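Local coordinates for probable tagatose 6-phosphate kinase (Sinorhizobium meliloti, PDB 3TXV), which probably acts in carbohydrate metabolism, perhaps as a tagatose-6-phosphate kinase, and belongs to the GatZ/KbaZ-like family, at residues R21-V33 with A284-L296; L170-E178 with A217-Q229. All blocks are in the same frame, centred on the assembly; numbering follows the deposited sequence.

Both contacts belong to one closed parallel barrel of eight strands with helices outside it, the TIM-barrel layout. Contact 1 pairs the first strand, 23-26, with the last, 283-288, and so closes the barrel. Contact 2 pairs the fifth strand, 172-176, with the sixth, 223-227. Along the chain, both segments of contact 2 fall between the two segments of contact 1. The centres of the contacts lie about 20 Å apart and their nearest atoms about 5 Å, so they do not touch. Both lie in the same sheet. His265, after strand 261-264, touches Lys287 of contact 1 and Val227 of contact 2, at a possible metal site that is unconfirmed and empty.

Contact 1. Residues R21-V33 with A284-L296; sequences RGIPSICSAHPLV and AILKVGPGLTFAL
The His30 ring is the flat group here, and Leu296 covers one of its faces. Leu296 CD2 sits over the ring centre, 3.4 Å from the centroid, in a CH-pi contact. The two side chains meet at about a right angle. At the ring edge, near the ring plane, Leu32 N donates to His30 ND1. His30 thereby caps the start of helix 31-43, and the bond helps to set the turn of the ring. The ring reaches this place because CG is anti to the backbone N (chi1 -161°).

Beside it, Val33 CG1 packs on Leu292 CB at 3.8 Å, and Val33 CG2 lies near Thr293 CG2. Val33 thus joins the first turns of the two helices that follow the strands. The Ile26 and Leu292 side chains cross at about a right angle, Ile26 CG2 to Leu292 CD1 3.7 Å. This ties strand 23-26 to helix 290-310.

The strands themselves pair in parallel. Ile23 N bonds to Ala284 O at 2.9 Å. Ile23 O accepts from Leu286 N, and Ser25 N gives to Leu286 O. Val288 N to Ser25 O is almost straight, with 172° at the hydrogen. Cys27 N to Val288 O, at 3.2 Å, ends the ladder.

Lys287 lies alongside Ser25, CG to Ser25 CB 3.7 Å. Its chain bends at chi3 and chi4, and CE passes close to Cys27 SG. Salt bridges with Glu263 and Asp94 hold NZ in place, while Ser25 OG bonds to Glu51.

The pairing closes the eight-stranded barrel. Strand 48-53 continues the sheet beside 23-26, and strand 261-264 beside 283-288. Helix 407-424 packs against Leu32, Val288 and Leu292.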
loop_
_atom_site.group_PDB
_atom_site.type_symbol
_atom_site.label_atom_id
_atom_site.label_comp_id
_atom_site.label_asym_id
_atom_site.label_seq_id
_atom_site.Cartn_x
_atom_site.Cartn_y
_atom_site.Cartn_z
ATOM N N ARG A 21 17.960 -1.678 -11.109
ATOM C CA ARG A 21 16.738 -2.227 -10.458
ATOM C C ARG A 21 16.332 -1.571 -9.086
ATOM O O ARG A 21 17.166 -1.033 -8.326
ATOM C CB ARG A 21 16.783 -3.781 -10.398
ATOM C CG ARG A 21 16.268 -4.461 -11.688
ATOM N N GLY A 22 15.013 -1.581 -8.849
ATOM C CA GLY A 22 14.402 -1.286 -7.560
ATOM C C GLY A 22 13.214 -2.225 -7.470
ATOM O O GLY A 22 12.996 -3.042 -8.373
ATOM N N ILE A 23 12.444 -2.132 -6.400
ATOM C CA ILE A 23 11.251 -2.973 -6.293
ATOM C C ILE A 23 10.014 -2.157 -5.921
ATOM O O ILE A 23 10.086 -1.272 -5.029
ATOM C CB ILE A 23 11.465 -4.196 -5.374
ATOM C CG1 ILE A 23 10.284 -5.126 -5.456
ATOM C CG2 ILE A 23 11.665 -3.798 -3.934
ATOM C CD1 ILE A 23 10.668 -6.598 -5.330
ATOM N N PRO A 24 8.899 -2.383 -6.662
ATOM C CA PRO A 24 7.606 -1.756 -6.344
ATOM C C PRO A 24 6.960 -2.460 -5.182
ATOM O O PRO A 24 7.027 -3.693 -5.093
ATOM C CB PRO A 24 6.777 -1.972 -7.612
ATOM C CG PRO A 24 7.458 -2.988 -8.355
ATOM C CD PRO A 24 8.900 -2.916 -8.027
ATOM N N SER A 25 6.382 -1.681 -4.278
ATOM C CA SER A 25 5.751 -2.244 -3.094
ATOM C C SER A 25 4.253 -2.047 -3.169
ATOM O O SER A 25 3.769 -0.922 -3.259
ATOM C CB SER A 25 6.311 -1.587 -1.843
ATOM O OG SER A 25 6.007 -2.364 -0.716
ATOM N N ILE A 26 3.506 -3.134 -3.152
ATOM C CA ILE A 26 2.069 -3.017 -3.283
ATOM C C ILE A 26 1.416 -3.198 -1.934
ATOM O O ILE A 26 1.372 -4.330 -1.441
ATOM C CB ILE A 26 1.507 -4.091 -4.206
ATOM C CG1 ILE A 26 2.419 -4.330 -5.448
ATOM C CG2 ILE A 26 0.080 -3.783 -4.511
ATOM C CD1 ILE A 26 2.763 -3.092 -6.299
ATOM N N CYS A 27 0.936 -2.103 -1.325
ATOM C CA CYS A 27 0.106 -2.214 -0.122
ATOM C C CYS A 27 -1.311 -1.908 -0.463
ATOM O O CYS A 27 -1.826 -0.823 -0.154
ATOM C CB CYS A 27 0.508 -1.259 0.992
ATOM S SG CYS A 27 2.116 -0.672 0.783
ATOM N N SER A 28 -1.946 -2.859 -1.111
ATOM C CA SER A 28 -3.371 -2.834 -1.176
ATOM C C SER A 28 -3.868 -4.175 -0.651
ATOM O O SER A 28 -3.157 -5.181 -0.670
ATOM C CB SER A 28 -3.855 -2.525 -2.594
ATOM O OG SER A 28 -4.843 -1.496 -2.557
ATOM N N ALA A 29 -5.081 -4.150 -0.134
ATOM C CA ALA A 29 -5.715 -5.312 0.415
ATOM C C ALA A 29 -6.611 -5.902 -0.635
ATOM O O ALA A 29 -7.106 -7.015 -0.457
ATOM C CB ALA A 29 -6.545 -4.915 1.610
ATOM N N HIS A 30 -6.833 -5.160 -1.723
ATOM C CA HIS A 30 -7.905 -5.490 -2.663
ATOM C C HIS A 30 -7.532 -6.663 -3.554
ATOM O O HIS A 30 -6.533 -6.590 -4.258
ATOM C CB HIS A 30 -8.312 -4.270 -3.516
ATOM C CG HIS A 30 -9.663 -4.417 -4.146
ATOM N ND1 HIS A 30 -9.902 -5.281 -5.193
ATOM C CD2 HIS A 30 -10.856 -3.860 -3.837
ATOM C CE1 HIS A 30 -11.184 -5.234 -5.516
ATOM N NE2 HIS A 30 -11.786 -4.384 -4.706
ATOM N N PRO A 31 -8.339 -7.746 -3.525
ATOM C CA PRO A 31 -8.168 -8.960 -4.359
ATOM C C PRO A 31 -7.827 -8.671 -5.825
ATOM O O PRO A 31 -6.910 -9.300 -6.370
ATOM C CB PRO A 31 -9.531 -9.650 -4.279
ATOM C CG PRO A 31 -10.386 -8.826 -3.337
ATOM C CD PRO A 31 -9.461 -7.900 -2.586
ATOM N N LEU A 32 -8.542 -7.738 -6.469
ATOM C CA LEU A 32 -8.243 -7.428 -7.854
ATOM C C LEU A 32 -6.941 -6.682 -8.036
ATOM O O LEU A 32 -6.273 -6.879 -9.042
ATOM C CB LEU A 32 -9.361 -6.666 -8.516
ATOM C CG LEU A 32 -10.595 -7.503 -8.797
ATOM C CD1 LEU A 32 -11.807 -6.574 -8.962
ATOM C CD2 LEU A 32 -10.403 -8.387 -10.033
ATOM N N VAL A 33 -6.565 -5.824 -7.091
ATOM C CA VAL A 33 -5.247 -5.194 -7.182
ATOM C C VAL A 33 -4.148 -6.266 -7.005
ATOM O O VAL A 33 -3.165 -6.281 -7.730
ATOM C CB VAL A 33 -5.041 -4.006 -6.183
ATOM C CG1 VAL A 33 -3.588 -3.464 -6.252
ATOM C CG2 VAL A 33 -6.019 -2.899 -6.447
ATOM N N ALA A 284 14.624 3.280 -3.647
ATOM C CA ALA A 284 14.569 2.108 -4.507
ATOM C C ALA A 284 13.393 1.219 -4.209
ATOM O O ALA A 284 13.066 0.337 -5.002
ATOM C CB ALA A 284 15.854 1.312 -4.411
ATOM N N ILE A 285 12.783 1.415 -3.052
ATOM C CA ILE A 285 11.554 0.716 -2.725
ATOM C C ILE A 285 10.485 1.770 -2.700
ATOM O O ILE A 285 10.597 2.769 -1.966
ATOM C CB ILE A 285 11.603 0.030 -1.379
ATOM C CG1 ILE A 285 12.597 -1.139 -1.415
ATOM C CG2 ILE A 285 10.224 -0.411 -1.010
ATOM C CD1 ILE A 285 13.188 -1.436 -0.105
ATOM N N LEU A 286 9.466 1.531 -3.525
ATOM C CA LEU A 286 8.410 2.466 -3.839
ATOM C C LEU A 286 7.111 1.901 -3.347
ATOM O O LEU A 286 6.591 0.958 -3.926
ATOM C CB LEU A 286 8.324 2.620 -5.356
ATOM C CG LEU A 286 9.562 3.226 -5.998
ATOM C CD1 LEU A 286 9.654 2.792 -7.435
ATOM C CD2 LEU A 286 9.525 4.763 -5.864
ATOM N N LYS A 287 6.512 2.503 -2.356
ATOM C CA LYS A 287 5.256 1.997 -1.897
ATOM C C LYS A 287 4.097 2.687 -2.560
ATOM O O LYS A 287 3.972 3.882 -2.516
ATOM C CB LYS A 287 5.152 2.215 -0.409
ATOM C CG LYS A 287 6.023 1.333 0.400
ATOM C CD LYS A 287 5.545 1.263 1.817
ATOM C CE LYS A 287 5.200 -0.127 2.221
ATOM N NZ LYS A 287 5.864 -0.532 3.449
ATOM N N VAL A 288 3.256 1.928 -3.217
ATOM C CA VAL A 288 2.084 2.495 -3.775
ATOM C C VAL A 288 0.990 1.679 -3.217
ATOM O O VAL A 288 1.127 0.519 -3.083
ATOM C CB VAL A 288 2.116 2.364 -5.247
ATOM C CG1 VAL A 288 2.318 0.976 -5.616
ATOM C CG2 VAL A 288 0.908 2.943 -5.860
ATOM N N GLY A 289 -0.102 2.328 -2.872
ATOM C CA GLY A 289 -1.333 1.686 -2.506
ATOM C C GLY A 289 -2.542 2.369 -3.080
ATOM O O GLY A 289 -3.238 1.842 -3.885
ATOM N N PRO A 290 -2.761 3.583 -2.641
ATOM C CA PRO A 290 -3.936 4.365 -2.928
ATOM C C PRO A 290 -4.088 4.635 -4.383
ATOM O O PRO A 290 -5.144 4.608 -4.926
ATOM C CB PRO A 290 -3.651 5.621 -2.167
ATOM C CG PRO A 290 -2.938 5.158 -1.001
ATOM C CD PRO A 290 -2.301 3.868 -1.291
ATOM N N GLY A 291 -2.996 4.855 -5.041
ATOM C CA GLY A 291 -3.063 5.032 -6.452
ATOM C C GLY A 291 -3.635 3.815 -7.115
ATOM O O GLY A 291 -4.038 3.903 -8.213
ATOM N N LEU A 292 -3.639 2.664 -6.483
ATOM C CA LEU A 292 -3.927 1.473 -7.213
ATOM C C LEU A 292 -5.371 1.188 -7.102
ATOM O O LEU A 292 -5.955 0.686 -7.992
ATOM C CB LEU A 292 -3.169 0.317 -6.614
ATOM C CG LEU A 292 -1.697 0.334 -6.879
ATOM C CD1 LEU A 292 -1.028 -0.597 -6.028
ATOM C CD2 LEU A 292 -1.498 -0.034 -8.236
ATOM N N THR A 293 -5.942 1.498 -5.966
ATOM C CA THR A 293 -7.386 1.353 -5.747
ATOM C C THR A 293 -8.143 2.589 -6.210
ATOM O O THR A 293 -9.349 2.537 -6.493
ATOM C CB THR A 293 -7.694 1.166 -4.285
ATOM O OG1 THR A 293 -6.882 2.079 -3.510
ATOM C CG2 THR A 293 -7.446 -0.281 -3.866
ATOM N N PHE A 294 -7.442 3.717 -6.253
ATOM C CA PHE A 294 -7.991 4.885 -6.886
ATOM C C PHE A 294 -8.368 4.531 -8.352
ATOM O O PHE A 294 -9.518 4.692 -8.739
ATOM C CB PHE A 294 -6.996 6.046 -6.787
ATOM C CG PHE A 294 -7.437 7.287 -7.490
ATOM C CD1 PHE A 294 -7.256 7.422 -8.863
ATOM C CD2 PHE A 294 -8.060 8.311 -6.781
ATOM C CE1 PHE A 294 -7.694 8.584 -9.542
ATOM C CE2 PHE A 294 -8.480 9.457 -7.419
ATOM C CZ PHE A 294 -8.294 9.612 -8.808
ATOM N N ALA A 295 -7.423 4.024 -9.143
ATOM C CA ALA A 295 -7.708 3.605 -10.521
ATOM C C ALA A 295 -8.817 2.513 -10.622
ATOM O O ALA A 295 -9.725 2.581 -11.500
ATOM C CB ALA A 295 -6.460 3.144 -11.170
ATOM N N LEU A 296 -8.758 1.520 -9.716
ATOM C CA LEU A 296 -9.758 0.477 -9.672
ATOM C C LEU A 296 -11.127 1.117 -9.565
ATOM O O LEU A 296 -11.988 0.862 -10.413
ATOM C CB LEU A 296 -9.501 -0.467 -8.521
ATOM C CG LEU A 296 -10.541 -1.569 -8.230
ATOM C CD1 LEU A 296 -11.159 -2.183 -9.512
ATOM C CD2 LEU A 296 -9.907 -2.653 -7.375
#

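Contact 2. Residues L170-E178 with A217-Q229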
loop_
_atom_site.group_PDB
_atom_site.type_symbol
_atom_site.label_atom_id
_atom_site.label_comp_id
_atom_site.label_asym_id
_atom_site.label_seq_id
_atom_site.Cartn_x
_atom_site.Cartn_y
_atom_site.Cartn_z
ATOM N N LEU A 170 16.429 -15.483 6.932
ATOM C CA LEU A 170 15.464 -15.058 5.880
ATOM C C LEU A 170 14.944 -13.577 5.899
ATOM O O LEU A 170 15.005 -12.920 4.866
ATOM C CB LEU A 170 14.296 -16.076 5.713
ATOM C CG LEU A 170 14.328 -17.066 4.522
ATOM C CD1 LEU A 170 13.348 -18.269 4.679
ATOM C CD2 LEU A 170 14.056 -16.341 3.189
ATOM N N PRO A 171 14.425 -13.049 7.039
ATOM C CA PRO A 171 13.877 -11.686 6.939
ATOM C C PRO A 171 14.878 -10.570 6.635
ATOM O O PRO A 171 16.036 -10.619 7.040
ATOM C CB PRO A 171 13.266 -11.429 8.324
ATOM C CG PRO A 171 13.021 -12.714 8.878
ATOM C CD PRO A 171 14.147 -13.613 8.371
ATOM N N VAL A 172 14.404 -9.565 5.922
ATOM C CA VAL A 172 15.100 -8.305 5.847
ATOM C C VAL A 172 14.322 -7.288 6.685
ATOM O O VAL A 172 13.178 -7.549 7.094
ATOM C CB VAL A 172 15.289 -7.874 4.374
ATOM C CG1 VAL A 172 16.488 -8.591 3.805
ATOM C CG2 VAL A 172 14.053 -8.217 3.552
ATOM N N TYR A 173 14.938 -6.147 6.964
ATOM C CA TYR A 173 14.295 -5.141 7.851
ATOM C C TYR A 173 14.370 -3.749 7.278
ATOM O O TYR A 173 15.369 -3.354 6.663
ATOM C CB TYR A 173 14.905 -5.100 9.275
ATOM C CG TYR A 173 14.754 -6.379 10.021
ATOM C CD1 TYR A 173 13.574 -6.677 10.696
ATOM C CD2 TYR A 173 15.789 -7.336 10.018
ATOM C CE1 TYR A 173 13.419 -7.914 11.361
ATOM C CE2 TYR A 173 15.656 -8.552 10.677
ATOM C CZ TYR A 173 14.468 -8.844 11.347
ATOM O OH TYR A 173 14.340 -10.061 12.000
ATOM N N ILE A 174 13.314 -2.984 7.508
ATOM C CA ILE A 174 13.417 -1.571 7.244
ATOM C C ILE A 174 13.153 -0.763 8.513
ATOM O O ILE A 174 12.354 -1.153 9.350
ATOM C CB ILE A 174 12.678 -1.126 5.940
ATOM C CG1 ILE A 174 11.754 0.021 6.235
ATOM C CG2 ILE A 174 11.875 -2.228 5.348
ATOM C CD1 ILE A 174 11.802 1.071 5.214
ATOM N N ILE A 175 13.886 0.323 8.673
ATOM C CA ILE A 175 13.765 1.148 9.859
ATOM C C ILE A 175 13.349 2.568 9.512
ATOM O O ILE A 175 13.506 2.998 8.380
ATOM C CB ILE A 175 15.079 1.173 10.638
ATOM C CG1 ILE A 175 16.226 1.532 9.724
ATOM C CG2 ILE A 175 15.376 -0.182 11.203
ATOM C CD1 ILE A 175 17.575 1.245 10.335
ATOM N N GLY A 176 12.812 3.300 10.475
ATOM C CA GLY A 176 12.386 4.656 10.218
ATOM C C GLY A 176 10.896 4.832 10.020
ATOM O O GLY A 176 10.117 3.882 10.093
ATOM N N THR A 177 10.497 6.065 9.738
ATOM C CA THR A 177 9.112 6.451 9.882
ATOM C C THR A 177 8.778 7.627 8.974
ATOM O O THR A 177 9.688 8.316 8.501
ATOM C CB THR A 177 8.845 6.805 11.372
ATOM O OG1 THR A 177 7.459 6.617 11.684
ATOM C CG2 THR A 177 9.301 8.239 11.709
ATOM N N GLU A 178 7.482 7.844 8.716
ATOM C CA GLU A 178 7.018 9.089 8.069
ATOM C C GLU A 178 5.616 9.493 8.531
ATOM O O GLU A 178 5.372 10.671 8.834
ATOM C CB GLU A 178 7.142 9.032 6.521
ATOM C CG GLU A 178 5.874 8.810 5.682
ATOM C CD GLU A 178 5.218 7.456 5.926
ATOM O OE1 GLU A 178 5.677 6.693 6.827
ATOM O OE2 GLU A 178 4.222 7.151 5.218
ATOM N N ALA A 217 22.567 -8.195 16.469
ATOM C CA ALA A 217 23.470 -7.612 15.504
ATOM C C ALA A 217 23.335 -8.354 14.219
ATOM O O ALA A 217 23.552 -7.785 13.177
ATOM C CB ALA A 217 24.850 -7.703 15.973
ATOM N N GLY A 218 23.136 -9.651 14.297
ATOM C CA GLY A 218 22.876 -10.446 13.129
ATOM C C GLY A 218 21.663 -9.996 12.353
ATOM O O GLY A 218 21.743 -9.994 11.164
ATOM N N ALA A 219 20.562 -9.599 12.972
ATOM C CA ALA A 219 19.457 -9.055 12.210
ATOM C C ALA A 219 19.835 -7.716 11.587
ATOM O O ALA A 219 19.479 -7.452 10.438
ATOM C CB ALA A 219 18.209 -8.934 13.066
ATOM N N PHE A 220 20.580 -6.887 12.313
ATOM C CA PHE A 220 20.905 -5.563 11.795
ATOM C C PHE A 220 21.641 -5.592 10.474
ATOM O O PHE A 220 21.576 -4.630 9.722
ATOM C CB PHE A 220 21.710 -4.726 12.781
ATOM C CG PHE A 220 22.007 -3.344 12.280
ATOM C CD1 PHE A 220 21.075 -2.319 12.431
ATOM C CD2 PHE A 220 23.207 -3.065 11.628
ATOM C CE1 PHE A 220 21.342 -1.009 11.952
ATOM C CE2 PHE A 220 23.485 -1.762 11.130
ATOM C CZ PHE A 220 22.545 -0.736 11.298
ATOM N N SER A 221 22.365 -6.674 10.205
ATOM C CA SER A 221 23.075 -6.802 8.937
ATOM C C SER A 221 22.085 -6.997 7.785
ATOM O O SER A 221 22.402 -6.678 6.630
ATOM C CB SER A 221 24.090 -7.952 8.982
ATOM O OG SER A 221 23.476 -9.185 9.324
ATOM N N ARG A 222 20.900 -7.514 8.115
ATOM C CA ARG A 222 19.826 -7.726 7.162
ATOM C C ARG A 222 18.850 -6.559 7.155
ATOM O O ARG A 222 17.717 -6.695 6.661
ATOM C CB ARG A 222 19.072 -9.014 7.488
ATOM C CG ARG A 222 19.833 -10.287 7.161
ATOM C CD ARG A 222 18.999 -11.526 7.392
ATOM N NE ARG A 222 18.669 -11.715 8.808
ATOM C CZ ARG A 222 19.474 -12.309 9.692
ATOM N NH1 ARG A 222 20.668 -12.792 9.315
ATOM N NH2 ARG A 222 19.095 -12.425 10.960
ATOM N N VAL A 223 19.274 -5.417 7.701
ATOM C CA VAL A 223 18.491 -4.202 7.560
ATOM C C VAL A 223 18.855 -3.605 6.224
ATOM O O VAL A 223 19.998 -3.172 6.003
ATOM C CB VAL A 223 18.738 -3.162 8.666
ATOM C CG1 VAL A 223 18.125 -1.818 8.273
ATOM C CG2 VAL A 223 18.149 -3.611 10.006
ATOM N N VAL A 224 17.888 -3.584 5.315
ATOM C CA VAL A 224 18.194 -3.272 3.934
ATOM C C VAL A 224 17.729 -1.896 3.528
ATOM O O VAL A 224 17.963 -1.482 2.379
ATOM C CB VAL A 224 17.659 -4.343 2.973
ATOM C CG1 VAL A 224 18.367 -5.662 3.213
ATOM C CG2 VAL A 224 16.187 -4.523 3.128
ATOM N N GLY A 225 17.100 -1.163 4.452
ATOM C CA GLY A 225 16.613 0.164 4.097
ATOM C C GLY A 225 15.959 0.974 5.177
ATOM O O GLY A 225 15.569 0.434 6.216
ATOM N N ALA A 226 15.829 2.279 4.937
ATOM C CA ALA A 226 15.111 3.147 5.865
ATOM C C ALA A 226 13.996 3.957 5.187
ATOM O O ALA A 226 14.121 4.321 4.021
ATOM C CB ALA A 226 16.088 4.073 6.587
ATOM N N VAL A 227 12.921 4.245 5.923
ATOM C CA VAL A 227 11.872 5.137 5.419
ATOM C C VAL A 227 12.270 6.619 5.519
ATOM O O VAL A 227 12.638 7.115 6.595
ATOM C CB VAL A 227 10.542 4.949 6.154
ATOM C CG1 VAL A 227 9.389 5.195 5.197
ATOM C CG2 VAL A 227 10.439 3.556 6.705
ATOM N N VAL A 228 12.209 7.326 4.401
ATOM C CA VAL A 228 12.648 8.717 4.389
ATOM C C VAL A 228 11.733 9.529 3.510
ATOM O O VAL A 228 11.141 8.984 2.581
ATOM C CB VAL A 228 14.123 8.854 3.928
ATOM C CG1 VAL A 228 15.017 7.849 4.695
ATOM C CG2 VAL A 228 14.288 8.698 2.397
ATOM N N GLN A 229 11.576 10.808 3.817
ATOM C CA GLN A 229 10.636 11.627 3.077
ATOM C C GLN A 229 11.424 12.377 2.017
ATOM O O GLN A 229 11.989 13.436 2.281
ATOM C CB GLN A 229 9.844 12.566 4.006
#
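Tyr173 and Val223 pack closely where strands 172-176 and 223-227 run parallel. Tyr173 CB lies 3.6 Å from Val223 CG2. With CG anti to the carbonyl carbon (chi1 -62°), the ring extends to Ala219, whose CB is 3.5 Å from Tyr173 CE2. On the same side of the sheet, the Ile175 and Val223 side chains cross at about a right angle. Ile174 turns its CD1 toward Val227 CG2.

Four backbone bonds hold the strands. Tyr173 N gives to Arg222 O, 2.8 Å away, and Val224 N to Tyr173 O. Ile175 N then gives to Gly225 O, and Val227 N to Ile175 O at 2.8 Å. The register slips by one residue between Tyr173 and Ile174, a beta bulge. Gly225 pairs with Ile174 just after it.

Tyr173, Val223, Ile175 and Val227 are buried, but Arg222, Val172 and Val224 form a partly exposed margin. Arg222 bends at chi3 and lies along Pro171 O, which is at the guanidinium edge. Gly218 O lies above one face, toward the rim. Val172 CG1 meets Val224 CG1 nearby. The loose, solvent side is the exposed Thr177-Glu178 end, where Glu178 OE1 comes no closer than 4.3 Å to Val227 CG1.

The polar groups at the Arg222 end converge on Glu160 of helix 145-161. Glu160 takes a salt bridge from Arg222 and a hydrogen bond with Tyr173 OH, which probably stabilises its negative charge. At the other end, Glu178 makes a weak hydrogen bond to His265. With His95 the two could form a metal site, but it is empty here and remains unconfirmed.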